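Local structure of beta-ketoacyl synthase (Burkholderia phymatum, 4EWG) at residues A[16-21]-A[335-340]; A[79-84]-A[145-150]; A[201-206]-A[233-238]. The protein probably catalyses the condensation that forms 3-oxoacyl-[acyl-carrier protein] and belongs to the thiolase-like superfamily. All blocks are in the same frame, centred on the assembly; numbering follows the deposited sequence.

Contact 1: A[16-21]-A[335-340]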
loop_
_atom_site.group_PDB
_atom_site.type_symbol
_atom_site.label_atom_id
_atom_site.label_comp_id
_atom_site.label_asym_id
_atom_site.label_seq_id
_atom_site.Cartn_x
_atom_site.Cartn_y
_atom_site.Cartn_z
ATOM N N VAL A 16 2.234 -16.888 -12.339
ATOM C CA VAL A 16 3.500 -17.223 -12.895
ATOM C C VAL A 16 4.302 -17.775 -11.693
ATOM O O VAL A 16 4.525 -17.048 -10.755
ATOM C CB VAL A 16 4.093 -15.913 -13.583
ATOM C CG1 VAL A 16 5.580 -15.903 -13.571
ATOM C CG2 VAL A 16 3.609 -15.761 -15.036
ATOM N N THR A 17 4.638 -19.076 -11.684
ATOM C CA THR A 17 5.275 -19.695 -10.499
ATOM C C THR A 17 6.420 -20.637 -10.856
ATOM O O THR A 17 6.559 -21.038 -12.005
ATOM C CB THR A 17 4.267 -20.550 -9.660
ATOM O OG1 THR A 17 4.198 -21.878 -10.194
ATOM C CG2 THR A 17 2.839 -19.910 -9.597
ATOM N N ALA A 18 7.211 -21.028 -9.845
ATOM C CA ALA A 18 8.377 -21.898 -10.073
ATOM C C ALA A 18 7.945 -23.268 -10.601
ATOM O O ALA A 18 8.758 -24.003 -11.218
ATOM C CB ALA A 18 9.200 -22.041 -8.811
ATOM N N LEU A 19 6.667 -23.607 -10.392
ATOM C CA LEU A 19 6.134 -24.892 -10.841
ATOM C C LEU A 19 5.339 -24.768 -12.112
ATOM O O LEU A 19 4.818 -25.775 -12.599
ATOM C CB LEU A 19 5.258 -25.551 -9.749
ATOM C CG LEU A 19 5.954 -26.013 -8.465
ATOM C CD1 LEU A 19 5.061 -26.959 -7.665
ATOM C CD2 LEU A 19 7.272 -26.681 -8.768
ATOM N N GLY A 20 5.222 -23.557 -12.646
ATOM C CA GLY A 20 4.542 -23.334 -13.941
ATOM C C GLY A 20 3.348 -22.426 -13.757
ATOM O O GLY A 20 3.167 -21.864 -12.655
ATOM N N SER A 21 2.553 -22.268 -14.840
ATOM C CA SER A 21 1.299 -21.497 -14.809
ATOM C C SER A 21 0.028 -22.317 -14.807
ATOM O O SER A 21 -0.877 -22.026 -14.042
ATOM C CB SER A 21 1.236 -20.506 -15.924
ATOM O OG SER A 21 2.019 -19.376 -15.567
ATOM N N SER A 335 7.145 -25.337 1.174
ATOM C CA SER A 335 8.011 -26.503 1.040
ATOM C C SER A 335 8.345 -26.848 -0.416
ATOM O O SER A 335 9.330 -27.569 -0.668
ATOM C CB SER A 335 7.378 -27.730 1.723
ATOM O OG SER A 335 6.249 -28.246 1.003
ATOM N N TYR A 336 7.524 -26.381 -1.363
ATOM C CA TYR A 336 7.754 -26.613 -2.799
ATOM C C TYR A 336 8.362 -25.431 -3.487
ATOM O O TYR A 336 9.371 -25.565 -4.178
ATOM C CB TYR A 336 6.445 -26.911 -3.533
ATOM C CG TYR A 336 5.801 -28.177 -3.125
ATOM C CD1 TYR A 336 4.983 -28.211 -2.017
ATOM C CD2 TYR A 336 5.987 -29.348 -3.853
ATOM C CE1 TYR A 336 4.381 -29.370 -1.616
ATOM C CE2 TYR A 336 5.367 -30.521 -3.469
ATOM C CZ TYR A 336 4.567 -30.507 -2.331
ATOM O OH TYR A 336 3.942 -31.618 -1.894
ATOM N N VAL A 337 7.719 -24.276 -3.340
ATOM C CA VAL A 337 8.112 -23.070 -4.077
ATOM C C VAL A 337 8.881 -22.066 -3.224
ATOM O O VAL A 337 9.219 -20.968 -3.699
ATOM C CB VAL A 337 6.888 -22.370 -4.727
ATOM C CG1 VAL A 337 6.233 -23.321 -5.701
ATOM C CG2 VAL A 337 5.887 -21.890 -3.690
ATOM N N GLY A 338 9.177 -22.428 -1.975
ATOM C CA GLY A 338 9.820 -21.491 -1.076
ATOM C C GLY A 338 8.859 -20.409 -0.590
ATOM O O GLY A 338 7.625 -20.516 -0.774
ATOM N N HIS A 339 9.420 -19.368 0.026
ATOM C CA HIS A 339 8.664 -18.215 0.472
ATOM C C HIS A 339 8.685 -17.211 -0.647
ATOM O O HIS A 339 9.697 -16.550 -0.883
ATOM C CB HIS A 339 9.299 -17.630 1.723
ATOM C CG HIS A 339 8.498 -16.557 2.352
ATOM N ND1 HIS A 339 7.535 -15.905 1.695
ATOM C CD2 HIS A 339 8.539 -16.011 3.638
ATOM C CE1 HIS A 339 6.997 -14.981 2.514
ATOM N NE2 HIS A 339 7.611 -15.055 3.694
ATOM N N THR A 340 7.560 -17.097 -1.360
ATOM C CA THR A 340 7.493 -16.297 -2.572
ATOM C C THR A 340 7.157 -14.815 -2.252
ATOM O O THR A 340 6.804 -14.049 -3.148
ATOM C CB THR A 340 6.466 -16.886 -3.566
ATOM O OG1 THR A 340 5.186 -16.979 -2.921
ATOM C CG2 THR A 340 6.900 -18.277 -4.078
#
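The type I beta turn T17-G20, which follows strand 8-16, sets A18 and L19 against V337 and Y336 in the last turn of the short helix 334-337. A methyl of V337, CG1, meets the branch carbon of L19, CG, at 3.9 Å, and the two side chains cross at about a right angle. V337 has CG1 beside its backbone N (chi1 -61°), which carries this methyl to the leucine. A18 CB reaches the same methyl at 4.5 Å, while L19 CD1 comes within 4.4 Å of Y336 CB. The tyrosine ring then leads away, and its hydroxyl bonds to the carbonyl of P363. No hydrogen bond joins the two segments; the turn is braced from within. T17 OG1 accepts from the backbone of L19 (N to OG1 3.0 Å), forming an ST turn, and gives its own proton to a lone pair of G20 O at 2.7 Å, in the carbonyl plane. One hydroxyl thus reaches the N of L19, at a corner, and the O of G20, where the turn closes. In the other segment G338, the first residue past the helix, departs from helical angles with a positive phi. I26, A29 and L30 of helix 23-32 touch L19, L30 also touching Y336, and W351 of helix 344-358 touches T17 and V337.

Contact 2: A[79-84]-A[145-150]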
loop_
_atom_site.group_PDB
_atom_site.type_symbol
_atom_site.label_atom_id
_atom_site.label_comp_id
_atom_site.label_asym_id
_atom_site.label_seq_id
_atom_site.Cartn_x
_atom_site.Cartn_y
_atom_site.Cartn_z
ATOM N N MET A 79 5.986 -7.139 -14.536
ATOM C CA MET A 79 5.728 -8.094 -15.638
ATOM C C MET A 79 5.101 -9.394 -15.147
ATOM O O MET A 79 4.147 -9.899 -15.761
ATOM C CB MET A 79 6.980 -8.381 -16.435
ATOM C CG MET A 79 7.467 -7.187 -17.215
ATOM S SD MET A 79 8.679 -7.605 -18.463
ATOM C CE MET A 79 10.079 -8.161 -17.470
ATOM N N TYR A 80 5.588 -9.921 -14.026
ATOM C CA TYR A 80 4.957 -11.118 -13.424
ATOM C C TYR A 80 3.493 -10.816 -13.074
ATOM O O TYR A 80 2.600 -11.588 -13.374
ATOM C CB TYR A 80 5.656 -11.536 -12.155
ATOM C CG TYR A 80 7.130 -11.933 -12.253
ATOM C CD1 TYR A 80 7.789 -12.108 -13.465
ATOM C CD2 TYR A 80 7.857 -12.140 -11.087
ATOM C CE1 TYR A 80 9.126 -12.491 -13.509
ATOM C CE2 TYR A 80 9.188 -12.514 -11.125
ATOM C CZ TYR A 80 9.811 -12.696 -12.331
ATOM O OH TYR A 80 11.161 -13.082 -12.316
ATOM N N ALA A 81 3.282 -9.662 -12.446
ATOM C CA ALA A 81 1.967 -9.259 -11.953
ATOM C C ALA A 81 0.985 -9.168 -13.137
ATOM O O ALA A 81 -0.117 -9.696 -13.066
ATOM C CB ALA A 81 2.062 -7.918 -11.230
ATOM N N VAL A 82 1.418 -8.504 -14.217
ATOM C CA VAL A 82 0.590 -8.336 -15.402
ATOM C C VAL A 82 0.292 -9.685 -16.091
ATOM O O VAL A 82 -0.839 -9.970 -16.443
ATOM C CB VAL A 82 1.221 -7.357 -16.389
ATOM C CG1 VAL A 82 0.457 -7.354 -17.703
ATOM C CG2 VAL A 82 1.250 -5.947 -15.791
ATOM N N ARG A 83 1.286 -10.553 -16.154
ATOM C CA ARG A 83 1.094 -11.837 -16.780
ATOM C C ARG A 83 0.104 -12.692 -15.981
ATOM O O ARG A 83 -0.774 -13.329 -16.550
ATOM C CB ARG A 83 2.440 -12.545 -16.929
ATOM C CG ARG A 83 2.347 -13.924 -17.553
ATOM C CD ARG A 83 1.618 -13.884 -18.873
ATOM N NE ARG A 83 1.651 -15.184 -19.518
ATOM C CZ ARG A 83 0.824 -15.568 -20.478
ATOM N NH1 ARG A 83 -0.131 -14.751 -20.895
ATOM N NH2 ARG A 83 0.936 -16.784 -21.019
ATOM N N ALA A 84 0.266 -12.693 -14.647
ATOM C CA ALA A 84 -0.658 -13.361 -13.732
ATOM C C ALA A 84 -2.071 -12.907 -13.956
ATOM O O ALA A 84 -3.016 -13.718 -14.010
ATOM C CB ALA A 84 -0.262 -13.087 -12.285
ATOM N N HIS A 145 3.805 0.929 -5.308
ATOM C CA HIS A 145 2.610 0.465 -5.984
ATOM C C HIS A 145 2.824 0.173 -7.456
ATOM O O HIS A 145 1.884 0.216 -8.218
ATOM C CB HIS A 145 1.449 1.449 -5.765
ATOM C CG HIS A 145 1.756 2.887 -6.149
ATOM N ND1 HIS A 145 2.925 3.483 -5.869
ATOM C CD2 HIS A 145 0.981 3.843 -6.787
ATOM C CE1 HIS A 145 2.898 4.774 -6.302
ATOM N NE2 HIS A 145 1.722 4.990 -6.878
ATOM N N THR A 146 4.063 -0.190 -7.841
ATOM C CA THR A 146 4.392 -0.509 -9.227
ATOM C C THR A 146 3.532 -1.653 -9.787
ATOM O O THR A 146 3.021 -1.564 -10.923
ATOM C CB THR A 146 5.894 -0.813 -9.425
ATOM O OG1 THR A 146 6.192 -0.869 -10.826
ATOM C CG2 THR A 146 6.332 -2.099 -8.719
ATOM N N THR A 147 3.359 -2.716 -8.999
ATOM C CA THR A 147 2.566 -3.821 -9.459
ATOM C C THR A 147 1.105 -3.342 -9.717
ATOM O O THR A 147 0.573 -3.553 -10.795
ATOM C CB THR A 147 2.594 -5.009 -8.490
ATOM O OG1 THR A 147 2.170 -4.581 -7.202
ATOM C CG2 THR A 147 3.972 -5.621 -8.418
ATOM N N ALA A 148 0.497 -2.665 -8.738
ATOM C CA ALA A 148 -0.927 -2.309 -8.802
ATOM C C ALA A 148 -1.214 -1.371 -9.974
ATOM O O ALA A 148 -2.214 -1.553 -10.700
ATOM C CB ALA A 148 -1.403 -1.640 -7.496
ATOM N N VAL A 149 -0.374 -0.354 -10.118
ATOM C CA VAL A 149 -0.540 0.604 -11.167
ATOM C C VAL A 149 -0.291 -0.051 -12.560
ATOM O O VAL A 149 -1.059 0.166 -13.480
ATOM C CB VAL A 149 0.373 1.818 -10.957
ATOM C CG1 VAL A 149 0.415 2.705 -12.204
ATOM C CG2 VAL A 149 -0.110 2.624 -9.751
ATOM N N ASN A 150 0.732 -0.883 -12.688
ATOM C CA ASN A 150 1.029 -1.517 -13.984
ATOM C C ASN A 150 -0.081 -2.467 -14.449
ATOM O O ASN A 150 -0.452 -2.454 -15.593
ATOM C CB ASN A 150 2.380 -2.234 -13.968
ATOM C CG ASN A 150 3.508 -1.319 -14.326
ATOM O OD1 ASN A 150 3.430 -0.629 -15.341
ATOM N ND2 ASN A 150 4.557 -1.267 -13.478
#
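A81 and T147 bring helices 76-92 and 146-154 together, their CA atoms 6.0 Å apart. A81 CB lies alongside the CB-CG2 bond of T147, 4.0 Å from CB and 4.1 Å from CG2. T147 turns this methyl to the alanine because CG2 stands beside the backbone N, with OG1 on the other branch (chi1 56°). Three residues further along the second helix, N150 continues the contact. Its CB lies 4.3 Å from V82 CG2, and the same valine methyl comes within 3.9 Å of the N150 carbonyl O. Beyond CB the asparagine leaves the valine. Its OD1 is hydrogen-bonded to the hydroxyl of S73, while ND2 turns back along its own helix to T146 O in a weak bond of 3.0 Å, bent to 121° at the hydrogen. A second weak bond links ND2 to S78 OG of helix 76-92. One proper bond and two weak ones probably limit the rotation of the amide. The packing lies in the N-terminal ketosynthase region, beside Y109 of main-sheet strand 105-110, which touches both A81 and T147; M273 of the second subunit packs on N150. Methyls of A81, V82 and T147, the CB atoms of T147 and N150 and the N150 carbonyl make the joint, and no hydrogen bond joins 79-84 to 145-150. Just before 79-84, however, S78 OG also bonds T146 OG1, so polar links bridge the helices beside the apolar patch, and the buried amide has polar partners for both oxygen and nitrogen.

Contact 3: A[201-206]-A[233-238]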
loop_
_atom_site.group_PDB
_atom_site.type_symbol
_atom_site.label_atom_id
_atom_site.label_comp_id
_atom_site.label_asym_id
_atom_site.label_seq_id
_atom_site.Cartn_x
_atom_site.Cartn_y
_atom_site.Cartn_z
ATOM N N PRO A 201 19.165 -8.439 -2.830
ATOM C CA PRO A 201 18.595 -7.643 -1.762
ATOM C C PRO A 201 17.355 -8.249 -1.141
ATOM O O PRO A 201 17.193 -8.174 0.072
ATOM C CB PRO A 201 18.256 -6.318 -2.447
ATOM C CG PRO A 201 19.249 -6.231 -3.538
ATOM C CD PRO A 201 19.427 -7.635 -4.033
ATOM N N ALA A 202 16.474 -8.820 -1.952
ATOM C CA ALA A 202 15.284 -9.468 -1.418
ATOM C C ALA A 202 15.722 -10.582 -0.442
ATOM O O ALA A 202 15.122 -10.751 0.594
ATOM C CB ALA A 202 14.406 -10.025 -2.536
ATOM N N VAL A 203 16.777 -11.329 -0.778
ATOM C CA VAL A 203 17.244 -12.381 0.109
ATOM C C VAL A 203 17.957 -11.807 1.348
ATOM O O VAL A 203 17.756 -12.295 2.447
ATOM C CB VAL A 203 18.132 -13.407 -0.589
ATOM C CG1 VAL A 203 18.554 -14.474 0.396
ATOM C CG2 VAL A 203 17.351 -14.061 -1.713
ATOM N N ALA A 204 18.736 -10.746 1.161
ATOM C CA ALA A 204 19.413 -10.063 2.301
ATOM C C ALA A 204 18.445 -9.671 3.433
ATOM O O ALA A 204 18.820 -9.682 4.610
ATOM C CB ALA A 204 20.154 -8.829 1.808
ATOM N N VAL A 205 17.227 -9.275 3.069
ATOM C CA VAL A 205 16.165 -8.926 4.058
ATOM C C VAL A 205 16.076 -10.008 5.159
ATOM O O VAL A 205 16.105 -9.727 6.344
ATOM C CB VAL A 205 14.783 -8.789 3.370
ATOM C CG1 VAL A 205 13.657 -8.692 4.368
ATOM C CG2 VAL A 205 14.762 -7.598 2.426
ATOM N N PHE A 206 15.987 -11.244 4.730
ATOM C CA PHE A 206 15.901 -12.370 5.636
ATOM C C PHE A 206 17.271 -12.934 6.053
ATOM O O PHE A 206 17.425 -13.419 7.177
ATOM C CB PHE A 206 15.042 -13.438 4.990
ATOM C CG PHE A 206 13.677 -12.949 4.661
ATOM C CD1 PHE A 206 12.695 -12.873 5.653
ATOM C CD2 PHE A 206 13.364 -12.493 3.375
ATOM C CE1 PHE A 206 11.421 -12.395 5.351
ATOM C CE2 PHE A 206 12.079 -11.989 3.070
ATOM C CZ PHE A 206 11.107 -11.953 4.065
ATOM N N LEU A 233 14.195 -20.344 6.002
ATOM C CA LEU A 233 13.383 -20.278 4.792
ATOM C C LEU A 233 14.232 -20.252 3.545
ATOM O O LEU A 233 15.448 -20.122 3.614
ATOM C CB LEU A 233 12.486 -19.029 4.816
ATOM C CG LEU A 233 13.090 -17.613 4.852
ATOM C CD1 LEU A 233 13.595 -17.125 3.480
ATOM C CD2 LEU A 233 12.066 -16.644 5.424
ATOM N N VAL A 234 13.575 -20.402 2.408
ATOM C CA VAL A 234 14.196 -20.155 1.123
ATOM C C VAL A 234 13.291 -19.206 0.354
ATOM O O VAL A 234 12.088 -19.422 0.234
ATOM C CB VAL A 234 14.419 -21.476 0.336
ATOM C CG1 VAL A 234 14.950 -21.201 -1.064
ATOM C CG2 VAL A 234 15.331 -22.424 1.139
ATOM N N VAL A 235 13.897 -18.152 -0.159
ATOM C CA VAL A 235 13.204 -17.113 -0.904
ATOM C C VAL A 235 12.903 -17.539 -2.339
ATOM O O VAL A 235 13.761 -18.068 -3.035
ATOM C CB VAL A 235 14.058 -15.847 -0.908
ATOM C CG1 VAL A 235 13.554 -14.848 -1.903
ATOM C CG2 VAL A 235 14.048 -15.278 0.516
ATOM N N GLY A 236 11.666 -17.317 -2.749
ATOM C CA GLY A 236 11.216 -17.571 -4.108
ATOM C C GLY A 236 10.686 -16.316 -4.775
ATOM O O GLY A 236 10.991 -15.186 -4.347
ATOM N N GLU A 237 9.913 -16.509 -5.843
ATOM C CA GLU A 237 9.394 -15.390 -6.626
ATOM C C GLU A 237 8.178 -15.773 -7.450
ATOM O O GLU A 237 7.791 -16.961 -7.499
ATOM C CB GLU A 237 10.496 -14.830 -7.531
ATOM C CG GLU A 237 10.998 -15.780 -8.614
ATOM C CD GLU A 237 11.936 -15.129 -9.603
ATOM O OE1 GLU A 237 11.825 -13.950 -9.810
ATOM O OE2 GLU A 237 12.807 -15.795 -10.203
ATOM N N GLY A 238 7.612 -14.784 -8.140
ATOM C CA GLY A 238 6.488 -15.003 -9.071
ATOM C C GLY A 238 5.334 -14.035 -8.828
ATOM O O GLY A 238 5.522 -12.939 -8.273
#
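V203 and F206, one turn apart on helix 200-207, form a shallow groove that is filled by V235 from the extended segment leading into strand 238-246. The forked valine meets the helix with three atoms. V203 CG2 is the bump that settles against the fork, 3.8 Å from V235 CB and 3.9 Å from V235 CG1. In return V235 CG2 projects between the two helix residues, 4.2 Å from V203 CG2 and 4.0 Å from F206 CD2. With CG1 opposite the backbone N (chi1 167°), V235 has CG2 on the phenylalanine side. L233 completes the surface, its CD2 pressing near the other shoulder of the ring at 3.8 Å from F206 CD1. Both L233 and V235 cross the phenylalanine at about a right angle and meet the ring obliquely, one at each ortho carbon. A third neighbour comes from the same helix: V205 CG1 lies 3.8 Å above one face of the ring, offset toward its rim. V234, between the two contacting residues, points away from the helix, as expected of an extended chain. W43 and T51 touch V203, and L341 reaches F206. On another side of the helix P201, A204 and V205 pack against F122, M125 and Y139 of the second subunit, so helix 200-207 stands between the subunit interface and the segment that runs into strand 238-246 of the central sheet.

Segment 233-238 connects all three contacts. Contacts 1 and 3, with centres about 13 Å apart, are joined by backbone pairing: H339 N is 2.7 Å from V234 O, and H339 O is 2.8 Å from G236 N, both probable hydrogen bonds. H339 and H305, whose rings meet edge-to-face, lie in sequences resembling the histidine motifs of the family, so contacts 1 and 3 probably border the active site. Contacts 2 and 3 lie about 19 Å apart between centres yet are linked by a probable hydrogen bond of 2.7 Å between Y80 OH and E237 OE1. Contact 1 reaches contact 2 by packing of V16 on R83. Contacts 2 and 3 both adjoin the second subunit, and all three lie away from the calcium-binding residue H249.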